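Local structure of ATP-dependent CLP protease, putative (Plasmodium falciparum, 2F6I) at residues 173-178 with 192-197. The protein probably cleaves proteins into small peptides as the serine protease component of an ATP-dependent Clp system, this chain being its ClpP catalytic domain. Numbering follows the deposited sequence.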
ATOM      1  N   VAL C 173     -17.745  21.865 -39.244  1.00 61.23           N
ATOM      2  CA  VAL C 173     -16.689  21.252 -38.456  1.00 62.13           C
ATOM      3  C   VAL C 173     -15.985  22.304 -37.594  1.00 62.84           C
ATOM      4  O   VAL C 173     -15.539  22.012 -36.482  1.00 63.44           O
ATOM      5  CB  VAL C 173     -15.657  20.558 -39.370  1.00 61.78           C
ATOM      6  CG1 VAL C 173     -14.577  19.889 -38.536  1.00 62.97           C
ATOM      7  CG2 VAL C 173     -16.352  19.533 -40.246  1.00 61.70           C
ATOM      8  N   GLU C 174     -15.887  23.527 -38.109  1.00 61.54           N
ATOM      9  CA  GLU C 174     -15.239  24.614 -37.380  1.00 61.95           C
ATOM     10  C   GLU C 174     -16.009  24.927 -36.103  1.00 59.81           C
ATOM     11  O   GLU C 174     -15.425  25.030 -35.022  1.00 58.60           O
ATOM     12  CB  GLU C 174     -15.162  25.875 -38.247  1.00 64.58           C
ATOM     13  CG  GLU C 174     -14.220  25.767 -39.435  1.00 67.66           C
ATOM     14  CD  GLU C 174     -14.588  24.629 -40.367  1.00 69.84           C
ATOM     15  OE1 GLU C 174     -15.731  24.614 -40.874  1.00 68.76           O
ATOM     16  OE2 GLU C 174     -13.729  23.750 -40.592  1.00 70.93           O
ATOM     17  N   THR C 175     -17.322  25.082 -36.237  1.00 57.58           N
ATOM     18  CA  THR C 175     -18.174  25.381 -35.093  1.00 56.54           C
ATOM     19  C   THR C 175     -18.072  24.269 -34.053  1.00 55.95           C
ATOM     20  O   THR C 175     -17.905  24.537 -32.863  1.00 54.56           O
ATOM     21  CB  THR C 175     -19.647  25.532 -35.521  1.00 56.26           C
ATOM     22  OG1 THR C 175     -19.774  26.648 -36.410  1.00 56.99           O
ATOM     23  CG2 THR C 175     -20.539  25.752 -34.307  1.00 53.80           C
ATOM     24  N   ILE C 176     -18.171  23.024 -34.514  1.00 55.50           N
ATOM     25  CA  ILE C 176     -18.095  21.865 -33.629  1.00 55.24           C
ATOM     26  C   ILE C 176     -16.804  21.885 -32.822  1.00 56.21           C
ATOM     27  O   ILE C 176     -16.826  21.797 -31.595  1.00 56.28           O
ATOM     28  CB  ILE C 176     -18.138  20.535 -34.422  1.00 54.50           C
ATOM     29  CG1 ILE C 176     -19.408  20.466 -35.277  1.00 53.77           C
ATOM     30  CG2 ILE C 176     -18.075  19.354 -33.458  1.00 52.33           C
ATOM     31  CD1 ILE C 176     -20.697  20.516 -34.487  1.00 53.43           C
ATOM     32  N   GLU C 177     -15.680  22.002 -33.519  1.00 55.86           N
ATOM     33  CA  GLU C 177     -14.386  22.020 -32.859  1.00 57.22           C
ATOM     34  C   GLU C 177     -14.251  23.171 -31.866  1.00 57.29           C
ATOM     35  O   GLU C 177     -13.818  22.968 -30.730  1.00 58.06           O
ATOM     36  CB  GLU C 177     -13.271  22.082 -33.901  1.00 59.09           C
ATOM     37  CG  GLU C 177     -11.884  22.196 -33.312  1.00 62.43           C
ATOM     38  CD  GLU C 177     -10.818  21.684 -34.253  1.00 65.80           C
ATOM     39  OE1 GLU C 177     -10.923  21.949 -35.471  1.00 68.41           O
ATOM     40  OE2 GLU C 177      -9.873  21.024 -33.772  1.00 67.45           O
ATOM     41  N   LYS C 178     -14.617  24.375 -32.288  1.00 56.43           N
ATOM     42  CA  LYS C 178     -14.531  25.531 -31.405  1.00 56.84           C
ATOM     43  C   LYS C 178     -15.348  25.271 -30.142  1.00 56.54           C
ATOM     44  O   LYS C 178     -14.879  25.510 -29.030  1.00 56.29           O
ATOM     45  CB  LYS C 178     -15.043  26.785 -32.117  1.00 55.90           C
ATOM     46  N   LYS C 192     -31.261  20.949 -29.233  1.00 48.02           N
ATOM     47  CA  LYS C 192     -32.155  20.842 -30.376  1.00 49.68           C
ATOM     48  C   LYS C 192     -31.791  21.885 -31.430  1.00 49.92           C
ATOM     49  O   LYS C 192     -31.685  21.574 -32.616  1.00 48.98           O
ATOM     50  CB  LYS C 192     -33.601  21.044 -29.932  1.00 49.85           C
ATOM     51  CG  LYS C 192     -34.596  21.059 -31.076  1.00 51.89           C
ATOM     52  CD  LYS C 192     -35.990  21.353 -30.566  1.00 53.09           C
ATOM     53  CE  LYS C 192     -36.989  21.413 -31.702  1.00 54.73           C
ATOM     54  NZ  LYS C 192     -38.358  21.683 -31.187  1.00 59.45           N
ATOM     55  N   GLN C 193     -31.600  23.122 -30.987  1.00 49.59           N
ATOM     56  CA  GLN C 193     -31.246  24.213 -31.884  1.00 50.62           C
ATOM     57  C   GLN C 193     -29.907  23.937 -32.558  1.00 50.52           C
ATOM     58  O   GLN C 193     -29.653  24.407 -33.669  1.00 51.13           O
ATOM     59  CB  GLN C 193     -31.168  25.527 -31.108  1.00 51.90           C
ATOM     60  CG  GLN C 193     -32.437  25.860 -30.340  1.00 56.15           C
ATOM     61  CD  GLN C 193     -32.284  27.094 -29.474  1.00 59.54           C
ATOM     62  OE1 GLN C 193     -31.346  27.197 -28.680  1.00 60.23           O
ATOM     63  NE2 GLN C 193     -33.212  28.038 -29.617  1.00 60.37           N
ATOM     64  N   TYR C 194     -29.058  23.172 -31.879  1.00 49.31           N
ATOM     65  CA  TYR C 194     -27.741  22.828 -32.400  1.00 47.75           C
ATOM     66  C   TYR C 194     -27.895  21.756 -33.475  1.00 47.56           C
ATOM     67  O   TYR C 194     -27.060  21.633 -34.371  1.00 47.08           O
ATOM     68  CB  TYR C 194     -26.857  22.294 -31.273  1.00 48.91           C
ATOM     69  CG  TYR C 194     -25.367  22.422 -31.517  1.00 48.51           C
ATOM     70  CD1 TYR C 194     -24.691  23.606 -31.220  1.00 48.16           C
ATOM     71  CD2 TYR C 194     -24.629  21.353 -32.023  1.00 49.16           C
ATOM     72  CE1 TYR C 194     -23.318  23.721 -31.416  1.00 48.23           C
ATOM     73  CE2 TYR C 194     -23.255  21.459 -32.225  1.00 49.44           C
ATOM     74  CZ  TYR C 194     -22.606  22.644 -31.918  1.00 50.12           C
ATOM     75  OH  TYR C 194     -21.244  22.744 -32.098  1.00 49.82           O
ATOM     76  N   GLY C 195     -28.968  20.976 -33.377  1.00 47.14           N
ATOM     77  CA  GLY C 195     -29.211  19.926 -34.351  1.00 46.37           C
ATOM     78  C   GLY C 195     -28.813  18.539 -33.874  1.00 46.51           C
ATOM     79  O   GLY C 195     -28.669  17.620 -34.684  1.00 46.13           O
ATOM     80  N   ILE C 196     -28.633  18.386 -32.564  1.00 46.24           N
ATOM     81  CA  ILE C 196     -28.254  17.100 -31.981  1.00 44.78           C
ATOM     82  C   ILE C 196     -29.485  16.231 -31.742  1.00 43.09           C
ATOM     83  O   ILE C 196     -29.454  15.025 -31.966  1.00 43.31           O
ATOM     84  CB  ILE C 196     -27.489  17.296 -30.650  1.00 44.87           C
ATOM     85  CG1 ILE C 196     -26.138  17.958 -30.933  1.00 44.58           C
ATOM     86  CG2 ILE C 196     -27.290  15.955 -29.948  1.00 43.67           C
ATOM     87  CD1 ILE C 196     -25.357  18.336 -29.692  1.00 45.28           C
ATOM     88  N   ILE C 197     -30.565  16.849 -31.281  1.00 43.98           N
ATOM     89  CA  ILE C 197     -31.812  16.130 -31.041  1.00 46.01           C
ATOM     90  C   ILE C 197     -32.927  16.829 -31.807  1.00 48.28           C
ATOM     91  O   ILE C 197     -32.820  18.009 -32.136  1.00 49.44           O
ATOM     92  CB  ILE C 197     -32.188  16.101 -29.543  1.00 44.43           C
ATOM     93  CG1 ILE C 197     -32.301  17.528 -29.005  1.00 43.43           C
ATOM     94  CG2 ILE C 197     -31.158  15.295 -28.767  1.00 43.01           C
ATOM     95  CD1 ILE C 197     -32.750  17.615 -27.565  1.00 43.23           C
TER
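The phenol oxygen of Tyr194 is hydrogen-bonded to the carboxylate of Asp179, in the last turn of the helix that carries Thr175 and Ile176, and beside that bond it touches Ile176 CD1 and Thr175 CG2. Ile176 makes the closer contact: its CD1 lies 3.3 Å from Tyr194 OH and 3.5 Å from Tyr194 CE2, reaching the ring at its edge, near the ring plane. CG1 of Ile176 lies beside the backbone N (chi1 -57°) and the bend at chi2 (-61°) brings CD1 up to the ring, although the first bond of the side chain runs across the line to Tyr194. Thr175 adds its methyl, CG2, which stands 3.8 Å from Tyr194 OH, while its hydroxyl OG1 is hydrogen-bonded to that of Thr172. Threonine thus suits the border of the contact, giving a methyl to the tyrosine and a hydroxyl to Thr172, just before the helix begins.

Tyrosine is equally apt, because the two helices are well separated here: the CA atoms of Ile176 and Tyr194 are 9.8 Å apart, a gap that a long, flat ring can span while its polar end finds a carboxylate. In this ClpP fold of the S14 peptidases, the contact joins helix 173-181 to the end of helix 188-194. Ile176 also packs on Tyr162 and Leu165 of helix 151-169, and its side chain is about 9 Å from that of His134, the predicted active-site histidine.

Gly195, the first residue beyond helix 188-194, closes that helix in a Schellman motif; its N bonds to Lys192 O at 2.9 Å, and its positive phi of 100° is a backbone angle that glycine, having no CB, adopts without a clash with the carbonyl oxygen before it. Beyond it, Ile196 packs on Leu115 and Ala116 of helix 109-116.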